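Long-range contacts in D-3-phosphoglycerate dehydrogenase (PDB 2EKL), which binds NAD and probably catalyses the NAD-dependent oxidation of D-3-phosphoglycerate that opens serine biosynthesis, as a D-isomer specific 2-hydroxyacid dehydrogenase: residues V251-E262 against R277-G285; G239-G249 against W268-V278. All blocks are in the same frame, centred on the assembly; numbering follows the deposited sequence.

Contact 1. Residues V251-E262 against R277-G285; sequences VYAYATDVFWNE and RVIVTTHIG. With NAD (nicotinamide-adenine-dinucleotide), chain B.
D257 reaches across from the end of one strand into the loop 281-285, and its short side chain, ending in a carboxylate with two acceptor oxygens, suits a site that must gather several donors at once. D257 OD1 takes the hydroxyl T281 OG1 at 2.7 Å on its anti side, while the amide I284 N reaches the syn lone pair of the same oxygen; a chi1 of -177° swings CG away from the backbone N and over to these donors. D257 OD2 accepts G285 N at 2.8 Å from above the carboxylate plane and also the nicotinamide amide, NAD N7N, at 2.7 Å. Four donors thus fix the rotation of this buried group, which in turn holds the carboxamide of the cofactor. G285 suits its place because a CB there would run into that carboxamide.

Behind this site, 253-256 and 278-280 run parallel, their axes 4.7 Å apart at closest, as the last two strands of the Rossmann-type sheet, with 278-280 at its border within the chain. Beta-branched T256 and V280 lie side by side on one face; there the F259 side chain crosses V280 at about a right angle and brings F259 CE1 to 3.7 Å from V280 CG2.

The margins are looser. H283 lies partly exposed beside the nicotinamide, V258 CG1 over one ring face, and H283 ND1 donates to both oxygens of E262, 3.0 Å to E262 OE1 in the ring plane. At the far end R277, also partly exposed, stretches its extended chain past Y252 O so that R277 NH1 meets V251 O at 2.9 Å, in the guanidinium plane but above the carbonyl plane.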
loop_
_atom_site.group_PDB
_atom_site.type_symbol
_atom_site.label_atom_id
_atom_site.label_comp_id
_atom_site.label_asym_id
_atom_site.label_seq_id
_atom_site.Cartn_x
_atom_site.Cartn_y
_atom_site.Cartn_z
ATOM N N VAL A 251 5.865 -18.443 -7.706
ATOM C CA VAL A 251 5.525 -17.034 -7.532
ATOM C C VAL A 251 4.492 -16.899 -6.423
ATOM O O VAL A 251 3.405 -17.469 -6.508
ATOM C CB VAL A 251 4.961 -16.437 -8.847
ATOM C CG1 VAL A 251 4.542 -14.985 -8.636
ATOM C CG2 VAL A 251 6.016 -16.529 -9.948
ATOM N N TYR A 252 4.843 -16.159 -5.374
ATOM C CA TYR A 252 3.942 -15.956 -4.247
ATOM C C TYR A 252 2.751 -15.116 -4.693
ATOM O O TYR A 252 1.604 -15.379 -4.310
ATOM C CB TYR A 252 4.679 -15.240 -3.111
ATOM C CG TYR A 252 3.850 -15.038 -1.865
ATOM C CD1 TYR A 252 3.642 -16.084 -0.965
ATOM C CD2 TYR A 252 3.266 -13.802 -1.587
ATOM C CE1 TYR A 252 2.877 -15.902 0.186
ATOM C CE2 TYR A 252 2.494 -13.611 -0.438
ATOM C CZ TYR A 252 2.307 -14.664 0.442
ATOM O OH TYR A 252 1.558 -14.486 1.584
ATOM N N ALA A 253 3.027 -14.104 -5.508
ATOM C CA ALA A 253 1.973 -13.232 -5.996
ATOM C C ALA A 253 2.439 -12.336 -7.131
ATOM O O ALA A 253 3.623 -11.999 -7.234
ATOM C CB ALA A 253 1.437 -12.367 -4.843
ATOM N N TYR A 254 1.493 -11.972 -7.992
ATOM C CA TYR A 254 1.747 -11.060 -9.097
ATOM C C TYR A 254 0.741 -9.931 -8.883
ATOM O O TYR A 254 -0.473 -10.160 -8.893
ATOM C CB TYR A 254 1.490 -11.729 -10.455
ATOM C CG TYR A 254 1.731 -10.818 -11.648
ATOM C CD1 TYR A 254 3.012 -10.344 -11.948
ATOM C CD2 TYR A 254 0.680 -10.440 -12.485
ATOM C CE1 TYR A 254 3.236 -9.518 -13.053
ATOM C CE2 TYR A 254 0.894 -9.617 -13.590
ATOM C CZ TYR A 254 2.174 -9.159 -13.868
ATOM O OH TYR A 254 2.384 -8.356 -14.965
ATOM N N ALA A 255 1.245 -8.725 -8.646
ATOM C CA ALA A 255 0.385 -7.562 -8.423
ATOM C C ALA A 255 0.593 -6.618 -9.592
ATOM O O ALA A 255 1.708 -6.161 -9.827
ATOM C CB ALA A 255 0.760 -6.877 -7.112
ATOM N N THR A 256 -0.476 -6.299 -10.312
ATOM C CA THR A 256 -0.330 -5.455 -11.486
ATOM C C THR A 256 -1.457 -4.456 -11.708
ATOM O O THR A 256 -2.596 -4.683 -11.301
ATOM C CB THR A 256 -0.206 -6.345 -12.742
ATOM O OG1 THR A 256 0.053 -5.537 -13.890
ATOM C CG2 THR A 256 -1.501 -7.130 -12.966
ATOM N N ASP A 257 -1.119 -3.341 -12.352
ATOM C CA ASP A 257 -2.097 -2.316 -12.683
ATOM C C ASP A 257 -2.342 -2.409 -14.191
ATOM O O ASP A 257 -3.179 -1.696 -14.742
ATOM C CB ASP A 257 -1.553 -0.926 -12.330
ATOM C CG ASP A 257 -2.560 0.181 -12.593
ATOM O OD1 ASP A 257 -3.715 0.067 -12.123
ATOM O OD2 ASP A 257 -2.195 1.175 -13.260
ATOM N N VAL A 258 -1.603 -3.297 -14.849
ATOM C CA VAL A 258 -1.725 -3.473 -16.296
ATOM C C VAL A 258 -1.912 -4.933 -16.716
ATOM O O VAL A 258 -1.251 -5.839 -16.198
ATOM C CB VAL A 258 -0.481 -2.902 -17.019
ATOM C CG1 VAL A 258 -0.372 -1.405 -16.759
ATOM C CG2 VAL A 258 0.775 -3.621 -16.544
ATOM N N PHE A 259 -2.823 -5.158 -17.656
ATOM C CA PHE A 259 -3.093 -6.503 -18.146
ATOM C C PHE A 259 -2.956 -6.515 -19.665
ATOM O O PHE A 259 -3.206 -5.509 -20.327
ATOM C CB PHE A 259 -4.503 -6.948 -17.741
ATOM C CG PHE A 259 -4.537 -8.266 -17.013
ATOM C CD1 PHE A 259 -3.929 -8.405 -15.769
ATOM C CD2 PHE A 259 -5.176 -9.371 -17.573
ATOM C CE1 PHE A 259 -3.953 -9.625 -15.092
ATOM C CE2 PHE A 259 -5.207 -10.593 -16.905
ATOM C CZ PHE A 259 -4.594 -10.721 -15.662
ATOM N N TRP A 260 -2.546 -7.656 -20.208
ATOM C CA TRP A 260 -2.355 -7.801 -21.645
ATOM C C TRP A 260 -3.597 -7.328 -22.388
ATOM O O TRP A 260 -3.498 -6.670 -23.423
ATOM C CB TRP A 260 -2.019 -9.260 -21.950
ATOM C CG TRP A 260 -0.762 -9.676 -21.230
ATOM C CD1 TRP A 260 0.520 -9.584 -21.696
ATOM C CD2 TRP A 260 -0.665 -10.140 -19.878
ATOM N NE1 TRP A 260 1.411 -9.958 -20.715
ATOM C CE2 TRP A 260 0.711 -10.303 -19.589
ATOM C CE3 TRP A 260 -1.603 -10.431 -18.879
ATOM C CZ2 TRP A 260 1.168 -10.742 -18.342
ATOM C CZ3 TRP A 260 -1.147 -10.869 -17.638
ATOM C CH2 TRP A 260 0.228 -11.019 -17.382
ATOM N N ASN A 261 -4.758 -7.654 -21.833
ATOM C CA ASN A 261 -6.048 -7.241 -22.378
ATOM C C ASN A 261 -6.892 -6.811 -21.185
ATOM O O ASN A 261 -7.052 -7.569 -20.227
ATOM C CB ASN A 261 -6.730 -8.395 -23.115
ATOM C CG ASN A 261 -6.203 -8.579 -24.526
ATOM O OD1 ASN A 261 -6.373 -7.711 -25.383
ATOM N ND2 ASN A 261 -5.554 -9.710 -24.774
ATOM N N GLU A 262 -7.424 -5.593 -21.244
ATOM C CA GLU A 262 -8.234 -5.055 -20.155
ATOM C C GLU A 262 -9.646 -4.722 -20.638
ATOM O O GLU A 262 -9.855 -3.703 -21.294
ATOM C CB GLU A 262 -7.559 -3.792 -19.598
ATOM C CG GLU A 262 -6.071 -3.983 -19.277
ATOM C CD GLU A 262 -5.339 -2.681 -18.967
ATOM O OE1 GLU A 262 -5.893 -1.594 -19.227
ATOM O OE2 GLU A 262 -4.194 -2.746 -18.471
ATOM N N ARG A 277 -3.508 -15.758 -6.329
ATOM C CA ARG A 277 -2.184 -15.147 -6.211
ATOM C C ARG A 277 -1.999 -13.947 -7.136
ATOM O O ARG A 277 -0.928 -13.336 -7.169
ATOM C CB ARG A 277 -1.093 -16.183 -6.490
ATOM C CG ARG A 277 -1.087 -17.330 -5.501
ATOM C CD ARG A 277 0.197 -18.134 -5.581
ATOM N NE ARG A 277 0.222 -19.168 -4.552
ATOM C CZ ARG A 277 1.311 -19.840 -4.193
ATOM N NH1 ARG A 277 2.474 -19.590 -4.778
ATOM N NH2 ARG A 277 1.235 -20.760 -3.240
ATOM N N VAL A 278 -3.039 -13.612 -7.891
ATOM C CA VAL A 278 -2.966 -12.478 -8.799
ATOM C C VAL A 278 -3.810 -11.318 -8.274
ATOM O O VAL A 278 -4.997 -11.480 -7.974
ATOM C CB VAL A 278 -3.430 -12.876 -10.222
ATOM C CG1 VAL A 278 -3.497 -11.645 -11.120
ATOM C CG2 VAL A 278 -2.456 -13.902 -10.801
ATOM N N ILE A 279 -3.166 -10.158 -8.146
ATOM C CA ILE A 279 -3.805 -8.932 -7.661
ATOM C C ILE A 279 -3.809 -7.940 -8.821
ATOM O O ILE A 279 -2.762 -7.666 -9.407
ATOM C CB ILE A 279 -3.015 -8.315 -6.468
ATOM C CG1 ILE A 279 -3.110 -9.221 -5.235
ATOM C CG2 ILE A 279 -3.568 -6.936 -6.133
ATOM C CD1 ILE A 279 -2.266 -10.480 -5.306
ATOM N N VAL A 280 -4.975 -7.392 -9.143
ATOM C CA VAL A 280 -5.076 -6.475 -10.269
ATOM C C VAL A 280 -5.881 -5.203 -10.029
ATOM O O VAL A 280 -6.975 -5.245 -9.467
ATOM C CB VAL A 280 -5.735 -7.179 -11.498
ATOM C CG1 VAL A 280 -5.671 -6.263 -12.720
ATOM C CG2 VAL A 280 -5.060 -8.514 -11.778
ATOM N N THR A 281 -5.330 -4.067 -10.448
ATOM C CA THR A 281 -6.065 -2.815 -10.369
ATOM C C THR A 281 -6.340 -2.471 -11.831
ATOM O O THR A 281 -5.608 -2.894 -12.730
ATOM C CB THR A 281 -5.288 -1.690 -9.642
ATOM O OG1 THR A 281 -3.919 -1.680 -10.059
ATOM C CG2 THR A 281 -5.364 -1.906 -8.124
ATOM N N THR A 282 -7.403 -1.714 -12.065
ATOM C CA THR A 282 -7.841 -1.389 -13.416
ATOM C C THR A 282 -7.131 -0.255 -14.158
ATOM O O THR A 282 -7.775 0.635 -14.719
ATOM C CB THR A 282 -9.361 -1.130 -13.388
ATOM O OG1 THR A 282 -9.650 -0.085 -12.456
ATOM C CG2 THR A 282 -10.096 -2.386 -12.930
ATOM N N HIS A 283 -5.801 -0.311 -14.185
ATOM C CA HIS A 283 -4.988 0.693 -14.870
ATOM C C HIS A 283 -5.273 2.089 -14.331
ATOM O O HIS A 283 -5.549 3.026 -15.090
ATOM C CB HIS A 283 -5.246 0.631 -16.382
ATOM C CG HIS A 283 -4.058 1.005 -17.210
ATOM N ND1 HIS A 283 -3.692 0.309 -18.342
ATOM C CD2 HIS A 283 -3.148 1.997 -17.068
ATOM C CE1 HIS A 283 -2.606 0.856 -18.859
ATOM N NE2 HIS A 283 -2.255 1.882 -18.106
ATOM N N ILE A 284 -5.191 2.218 -13.010
ATOM C CA ILE A 284 -5.447 3.480 -12.330
ATOM C C ILE A 284 -4.174 4.202 -11.889
ATOM O O ILE A 284 -4.240 5.147 -11.107
ATOM C CB ILE A 284 -6.334 3.253 -11.083
ATOM C CG1 ILE A 284 -5.653 2.269 -10.125
ATOM C CG2 ILE A 284 -7.700 2.703 -11.512
ATOM C CD1 ILE A 284 -6.410 2.045 -8.825
ATOM N N GLY A 285 -3.028 3.758 -12.396
ATOM C CA GLY A 285 -1.757 4.368 -12.029
ATOM C C GLY A 285 -1.661 5.880 -12.147
ATOM O O GLY A 285 -1.001 6.530 -11.332
HETATM P PA NAD B . 11.186 6.307 -17.829
HETATM O O1A NAD B . 11.553 7.414 -16.927
HETATM O O2A NAD B . 11.419 6.535 -19.313
HETATM O O5B NAD B . 11.975 5.011 -17.314
HETATM C C5B NAD B . 11.851 3.789 -18.025
HETATM C C4B NAD B . 13.273 3.015 -17.727
HETATM O O4B NAD B . 13.171 1.616 -18.039
HETATM C C3B NAD B . 14.448 3.723 -18.481
HETATM O O3B NAD B . 15.513 4.064 -17.596
HETATM C C2B NAD B . 14.771 2.713 -19.589
HETATM O O2B NAD B . 16.066 2.731 -20.138
HETATM C C1B NAD B . 14.366 1.475 -18.877
HETATM N N9A NAD B . 14.242 0.278 -19.767
HETATM C C8A NAD B . 13.690 0.140 -21.033
HETATM N N7A NAD B . 13.812 -1.144 -21.444
HETATM C C5A NAD B . 14.433 -1.840 -20.463
HETATM C C6A NAD B . 14.850 -3.217 -20.281
HETATM N N6A NAD B . 14.638 -4.124 -21.221
HETATM N N1A NAD B . 15.505 -3.614 -19.067
HETATM C C2A NAD B . 15.765 -2.679 -18.013
HETATM N N3A NAD B . 15.361 -1.334 -18.187
HETATM C C4A NAD B . 14.711 -0.937 -19.386
HETATM O O3 NAD B . 9.617 5.981 -17.669
HETATM P PN NAD B . 8.654 6.113 -16.381
HETATM O O1N NAD B . 9.417 5.833 -15.155
HETATM O O2N NAD B . 8.072 7.483 -16.490
HETATM O O5D NAD B . 7.589 5.027 -16.793
HETATM C C5D NAD B . 7.868 3.660 -16.575
HETATM C C4D NAD B . 6.739 2.778 -17.067
HETATM O O4D NAD B . 5.540 3.001 -16.348
HETATM C C3D NAD B . 6.338 2.937 -18.562
HETATM O O3D NAD B . 6.102 1.659 -19.171
HETATM C C2D NAD B . 5.148 3.824 -18.507
HETATM O O2D NAD B . 4.431 3.853 -19.726
HETATM C C1D NAD B . 4.503 3.225 -17.288
HETATM N N1N NAD B . 3.453 4.021 -16.590
HETATM C C2N NAD B . 2.253 3.349 -16.200
HETATM C C3N NAD B . 1.234 4.090 -15.531
HETATM C C7N NAD B . -0.010 3.400 -15.119
HETATM O O7N NAD B . -1.150 4.110 -15.176
HETATM N N7N NAD B . -0.068 2.142 -14.706
HETATM C C4N NAD B . 1.473 5.535 -15.271
HETATM C C5N NAD B . 2.697 6.204 -15.673
HETATM C C6N NAD B . 3.696 5.427 -16.341
#

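Contact 2. Residues G239-G249 against W268-V278; sequences GKALLDYIKKG and WELELLKHERV
L272 places CG anti to its carbonyl carbon (chi1 -84°), and L243 has its own CG opposite the backbone N (chi1 178°), which brings L272 CD2 to 3.6 Å from L243 CB. L272 is a knob in the hole formed by G239, L242, L243 and I246; its branched apolar tip fills such a pocket between two helix segments crossing at 45°, their axes 9.9 Å apart. G239 lets the indole of W268 close in, W268 CZ3 lying 3.5 Å from G239 CA where a CB would clash. K240 lays its extended chain across one indole face, K240 CE standing 3.7 Å from the centre of the five-membered ring of W268, while E266 accepts the hydrogen bond of W268 NE1. With the indole cut back to an alanine here, G239 would probably face a gap and the K240 chain would be set free to swing. Nearer the surface, K247 bends at chi3 so that K247 NZ forms a salt bridge with the syn side of E271 OE2 at 3.1 Å, and a water takes a weak bond from K247 NZ and donates to E271 OE1. I246 CG2 rests over the H275 ring, 3.6 Å from its centre, and I246 CD1 meets V278 CG2. In this Rossmann-type domain both helices lie against one side of the sheet: L242 and I246 touch strand 251-256 through Y254 and V251, A241 and L242 pack on helix 216-221, and L273 reaches A127 of the second subunit.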
loop_
_atom_site.group_PDB
_atom_site.type_symbol
_atom_site.label_atom_id
_atom_site.label_comp_id
_atom_site.label_asym_id
_atom_site.label_seq_id
_atom_site.Cartn_x
_atom_site.Cartn_y
_atom_site.Cartn_z
ATOM N N GLY A 239 3.089 -13.572 -20.033
ATOM C CA GLY A 239 1.943 -13.986 -19.240
ATOM C C GLY A 239 1.745 -15.479 -19.093
ATOM O O GLY A 239 1.316 -15.958 -18.042
ATOM N N LYS A 240 2.039 -16.224 -20.151
ATOM C CA LYS A 240 1.882 -17.665 -20.100
ATOM C C LYS A 240 2.941 -18.279 -19.186
ATOM O O LYS A 240 2.656 -19.210 -18.436
ATOM C CB LYS A 240 1.950 -18.237 -21.517
ATOM C CG LYS A 240 0.774 -17.773 -22.372
ATOM C CD LYS A 240 0.922 -18.158 -23.841
ATOM C CE LYS A 240 -0.286 -17.691 -24.639
ATOM N NZ LYS A 240 -0.171 -18.034 -26.082
ATOM N N ALA A 241 4.156 -17.743 -19.234
ATOM C CA ALA A 241 5.221 -18.239 -18.373
ATOM C C ALA A 241 4.835 -17.910 -16.929
ATOM O O ALA A 241 5.034 -18.716 -16.022
ATOM C CB ALA A 241 6.549 -17.568 -18.732
ATOM N N LEU A 242 4.274 -16.720 -16.725
ATOM C CA LEU A 242 3.853 -16.292 -15.393
ATOM C C LEU A 242 2.838 -17.266 -14.804
ATOM O O LEU A 242 2.981 -17.719 -13.672
ATOM C CB LEU A 242 3.234 -14.890 -15.453
ATOM C CG LEU A 242 2.634 -14.358 -14.147
ATOM C CD1 LEU A 242 3.727 -14.170 -13.097
ATOM C CD2 LEU A 242 1.924 -13.037 -14.431
ATOM N N LEU A 243 1.803 -17.583 -15.573
ATOM C CA LEU A 243 0.776 -18.504 -15.104
ATOM C C LEU A 243 1.407 -19.847 -14.748
ATOM O O LEU A 243 1.057 -20.469 -13.746
ATOM C CB LEU A 243 -0.294 -18.691 -16.188
ATOM C CG LEU A 243 -1.427 -19.679 -15.882
ATOM C CD1 LEU A 243 -2.178 -19.253 -14.630
ATOM C CD2 LEU A 243 -2.371 -19.738 -17.070
ATOM N N ASP A 244 2.350 -20.280 -15.575
ATOM C CA ASP A 244 3.055 -21.539 -15.369
ATOM C C ASP A 244 3.740 -21.535 -14.005
ATOM O O ASP A 244 3.573 -22.460 -13.203
ATOM C CB ASP A 244 4.092 -21.725 -16.485
ATOM C CG ASP A 244 4.743 -23.096 -16.468
ATOM O OD1 ASP A 244 4.427 -23.905 -15.570
ATOM O OD2 ASP A 244 5.574 -23.364 -17.364
ATOM N N TYR A 245 4.506 -20.482 -13.737
ATOM C CA TYR A 245 5.227 -20.375 -12.479
ATOM C C TYR A 245 4.357 -20.092 -11.259
ATOM O O TYR A 245 4.765 -20.366 -10.130
ATOM C CB TYR A 245 6.345 -19.342 -12.620
ATOM C CG TYR A 245 7.545 -19.911 -13.340
ATOM C CD1 TYR A 245 8.533 -20.610 -12.642
ATOM C CD2 TYR A 245 7.665 -19.810 -14.724
ATOM C CE1 TYR A 245 9.610 -21.198 -13.310
ATOM C CE2 TYR A 245 8.739 -20.396 -15.403
ATOM C CZ TYR A 245 9.704 -21.086 -14.687
ATOM O OH TYR A 245 10.765 -21.660 -15.347
ATOM N N ILE A 246 3.166 -19.543 -11.472
ATOM C CA ILE A 246 2.259 -19.302 -10.356
ATOM C C ILE A 246 1.650 -20.655 -9.978
ATOM O O ILE A 246 1.555 -21.006 -8.799
ATOM C CB ILE A 246 1.136 -18.309 -10.738
ATOM C CG1 ILE A 246 1.700 -16.884 -10.778
ATOM C CG2 ILE A 246 -0.012 -18.393 -9.735
ATOM C CD1 ILE A 246 0.677 -15.822 -11.135
ATOM N N LYS A 247 1.262 -21.427 -10.989
ATOM C CA LYS A 247 0.678 -22.739 -10.747
ATOM C C LYS A 247 1.682 -23.708 -10.128
ATOM O O LYS A 247 1.299 -24.595 -9.367
ATOM C CB LYS A 247 0.102 -23.303 -12.049
ATOM C CG LYS A 247 -1.105 -22.509 -12.535
ATOM C CD LYS A 247 -1.599 -22.963 -13.898
ATOM C CE LYS A 247 -2.192 -24.358 -13.848
ATOM N NZ LYS A 247 -2.849 -24.705 -15.140
ATOM N N LYS A 248 2.964 -23.532 -10.447
ATOM C CA LYS A 248 4.018 -24.380 -9.890
ATOM C C LYS A 248 4.200 -24.049 -8.410
ATOM O O LYS A 248 4.767 -24.836 -7.651
ATOM C CB LYS A 248 5.349 -24.144 -10.611
ATOM C CG LYS A 248 5.401 -24.630 -12.046
ATOM C CD LYS A 248 6.747 -24.297 -12.669
ATOM C CE LYS A 248 6.845 -24.822 -14.090
ATOM N NZ LYS A 248 8.120 -24.421 -14.743
ATOM N N GLY A 249 3.725 -22.871 -8.015
ATOM C CA GLY A 249 3.843 -22.447 -6.632
ATOM C C GLY A 249 5.083 -21.611 -6.361
ATOM O O GLY A 249 5.353 -21.248 -5.213
ATOM N N TRP A 268 -5.913 -18.161 -21.120
ATOM C CA TRP A 268 -4.837 -18.109 -20.139
ATOM C C TRP A 268 -4.893 -16.820 -19.320
ATOM O O TRP A 268 -4.547 -16.818 -18.136
ATOM C CB TRP A 268 -3.475 -18.242 -20.825
ATOM C CG TRP A 268 -3.199 -17.157 -21.794
ATOM C CD1 TRP A 268 -3.572 -17.112 -23.104
ATOM C CD2 TRP A 268 -2.532 -15.920 -21.522
ATOM N NE1 TRP A 268 -3.179 -15.924 -23.666
ATOM C CE2 TRP A 268 -2.538 -15.171 -22.717
ATOM C CE3 TRP A 268 -1.931 -15.370 -20.380
ATOM C CZ2 TRP A 268 -1.966 -13.898 -22.809
ATOM C CZ3 TRP A 268 -1.362 -14.101 -20.470
ATOM C CH2 TRP A 268 -1.385 -13.381 -21.677
ATOM N N GLU A 269 -5.327 -15.732 -19.954
ATOM C CA GLU A 269 -5.448 -14.435 -19.284
ATOM C C GLU A 269 -6.534 -14.515 -18.225
ATOM O O GLU A 269 -6.397 -13.982 -17.126
ATOM C CB GLU A 269 -5.836 -13.343 -20.277
ATOM C CG GLU A 269 -4.692 -12.703 -21.014
ATOM C CD GLU A 269 -5.126 -11.434 -21.708
ATOM O OE1 GLU A 269 -5.890 -11.526 -22.689
ATOM O OE2 GLU A 269 -4.718 -10.343 -21.257
ATOM N N LEU A 270 -7.636 -15.160 -18.585
ATOM C CA LEU A 270 -8.747 -15.328 -17.668
ATOM C C LEU A 270 -8.323 -16.177 -16.473
ATOM O O LEU A 270 -8.717 -15.903 -15.342
ATOM C CB LEU A 270 -9.918 -15.988 -18.400
ATOM C CG LEU A 270 -10.496 -15.116 -19.516
ATOM C CD1 LEU A 270 -11.481 -15.913 -20.364
ATOM C CD2 LEU A 270 -11.169 -13.902 -18.891
ATOM N N GLU A 271 -7.513 -17.205 -16.720
ATOM C CA GLU A 271 -7.062 -18.074 -15.640
ATOM C C GLU A 271 -6.202 -17.285 -14.654
ATOM O O GLU A 271 -6.299 -17.477 -13.440
ATOM C CB GLU A 271 -6.270 -19.264 -16.190
ATOM C CG GLU A 271 -6.282 -20.460 -15.249
ATOM C CD GLU A 271 -5.564 -21.671 -15.808
ATOM O OE1 GLU A 271 -5.705 -21.948 -17.020
ATOM O OE2 GLU A 271 -4.872 -22.357 -15.028
ATOM N N LEU A 272 -5.362 -16.400 -15.182
ATOM C CA LEU A 272 -4.507 -15.567 -14.340
ATOM C C LEU A 272 -5.363 -14.635 -13.497
ATOM O O LEU A 272 -5.212 -14.567 -12.281
ATOM C CB LEU A 272 -3.558 -14.725 -15.198
ATOM C CG LEU A 272 -2.252 -15.358 -15.682
ATOM C CD1 LEU A 272 -1.574 -14.424 -16.670
ATOM C CD2 LEU A 272 -1.343 -15.636 -14.492
ATOM N N LEU A 273 -6.273 -13.921 -14.149
ATOM C CA LEU A 273 -7.136 -12.979 -13.448
ATOM C C LEU A 273 -7.872 -13.586 -12.255
ATOM O O LEU A 273 -7.960 -12.963 -11.198
ATOM C CB LEU A 273 -8.152 -12.364 -14.416
ATOM C CG LEU A 273 -9.140 -11.367 -13.799
ATOM C CD1 LEU A 273 -8.378 -10.182 -13.217
ATOM C CD2 LEU A 273 -10.129 -10.900 -14.851
ATOM N N LYS A 274 -8.384 -14.805 -12.413
ATOM C CA LYS A 274 -9.136 -15.450 -11.340
ATOM C C LYS A 274 -8.301 -16.127 -10.255
ATOM O O LYS A 274 -8.843 -16.548 -9.231
ATOM C CB LYS A 274 -10.113 -16.477 -11.927
ATOM C CG LYS A 274 -9.454 -17.736 -12.462
ATOM C CD LYS A 274 -10.496 -18.717 -12.983
ATOM C CE LYS A 274 -9.851 -19.957 -13.588
ATOM N NZ LYS A 274 -9.144 -20.794 -12.582
ATOM N N HIS A 275 -6.993 -16.232 -10.468
ATOM C CA HIS A 275 -6.125 -16.884 -9.495
ATOM C C HIS A 275 -5.966 -16.043 -8.233
ATOM O O HIS A 275 -5.815 -14.820 -8.303
ATOM C CB HIS A 275 -4.747 -17.160 -10.101
ATOM C CG HIS A 275 -3.965 -18.193 -9.355
ATOM N ND1 HIS A 275 -3.880 -19.505 -9.770
ATOM C CD2 HIS A 275 -3.269 -18.119 -8.197
ATOM C CE1 HIS A 275 -3.164 -20.195 -8.900
ATOM N NE2 HIS A 275 -2.780 -19.377 -7.936
ATOM N N GLU A 276 -5.996 -16.707 -7.078
ATOM C CA GLU A 276 -5.873 -16.019 -5.798
ATOM C C GLU A 276 -4.532 -15.315 -5.606
ATOM O O GLU A 276 -4.431 -14.377 -4.815
ATOM C CB GLU A 276 -6.116 -16.999 -4.643
ATOM C CG GLU A 276 -5.226 -18.233 -4.655
ATOM C CD GLU A 276 -5.632 -19.258 -3.604
ATOM O OE1 GLU A 276 -6.807 -19.690 -3.610
ATOM O OE2 GLU A 276 -4.780 -19.635 -2.776
ATOM N N ARG A 277 -3.508 -15.758 -6.329
ATOM C CA ARG A 277 -2.184 -15.147 -6.211
ATOM C C ARG A 277 -1.999 -13.947 -7.136
ATOM O O ARG A 277 -0.928 -13.336 -7.169
ATOM C CB ARG A 277 -1.093 -16.183 -6.490
ATOM C CG ARG A 277 -1.087 -17.330 -5.501
ATOM C CD ARG A 277 0.197 -18.134 -5.581
ATOM N NE ARG A 277 0.222 -19.168 -4.552
ATOM C CZ ARG A 277 1.311 -19.840 -4.193
ATOM N NH1 ARG A 277 2.474 -19.590 -4.778
ATOM N NH2 ARG A 277 1.235 -20.760 -3.240
ATOM N N VAL A 278 -3.039 -13.612 -7.891
ATOM C CA VAL A 278 -2.966 -12.478 -8.799
ATOM C C VAL A 278 -3.810 -11.318 -8.274
ATOM O O VAL A 278 -4.997 -11.480 -7.974
ATOM C CB VAL A 278 -3.430 -12.876 -10.222
ATOM C CG1 VAL A 278 -3.497 -11.645 -11.120
ATOM C CG2 VAL A 278 -2.456 -13.902 -10.801
HETATM O O HOH W 1 -5.407 -25.022 -16.815
HETATM O O HOH W 2 5.274 -19.036 -3.671
#

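How the contacts relate
Followed from the N terminus, the chain reaches helix 239-247 first among the four elements; strand 251-256 follows directly, then helix 267-274 and strand 278-280. Contact 2 closes the path from helix 239-247 to helix 267-274, and contact 1 the path from strand 251-256 to strand 278-280, bringing together the ends of a beta-alpha-beta unit. Their segments alternate, so the two closures cross rather than nest. They share R277 and V278, and N261 ND2 of contact 1 probably bonds E269 OE1 of contact 2. Together they tie the border strand 278-280 and its neighbour 251-256 to the helices on one side, contact 1 reaching the cofactor and both touching the second subunit.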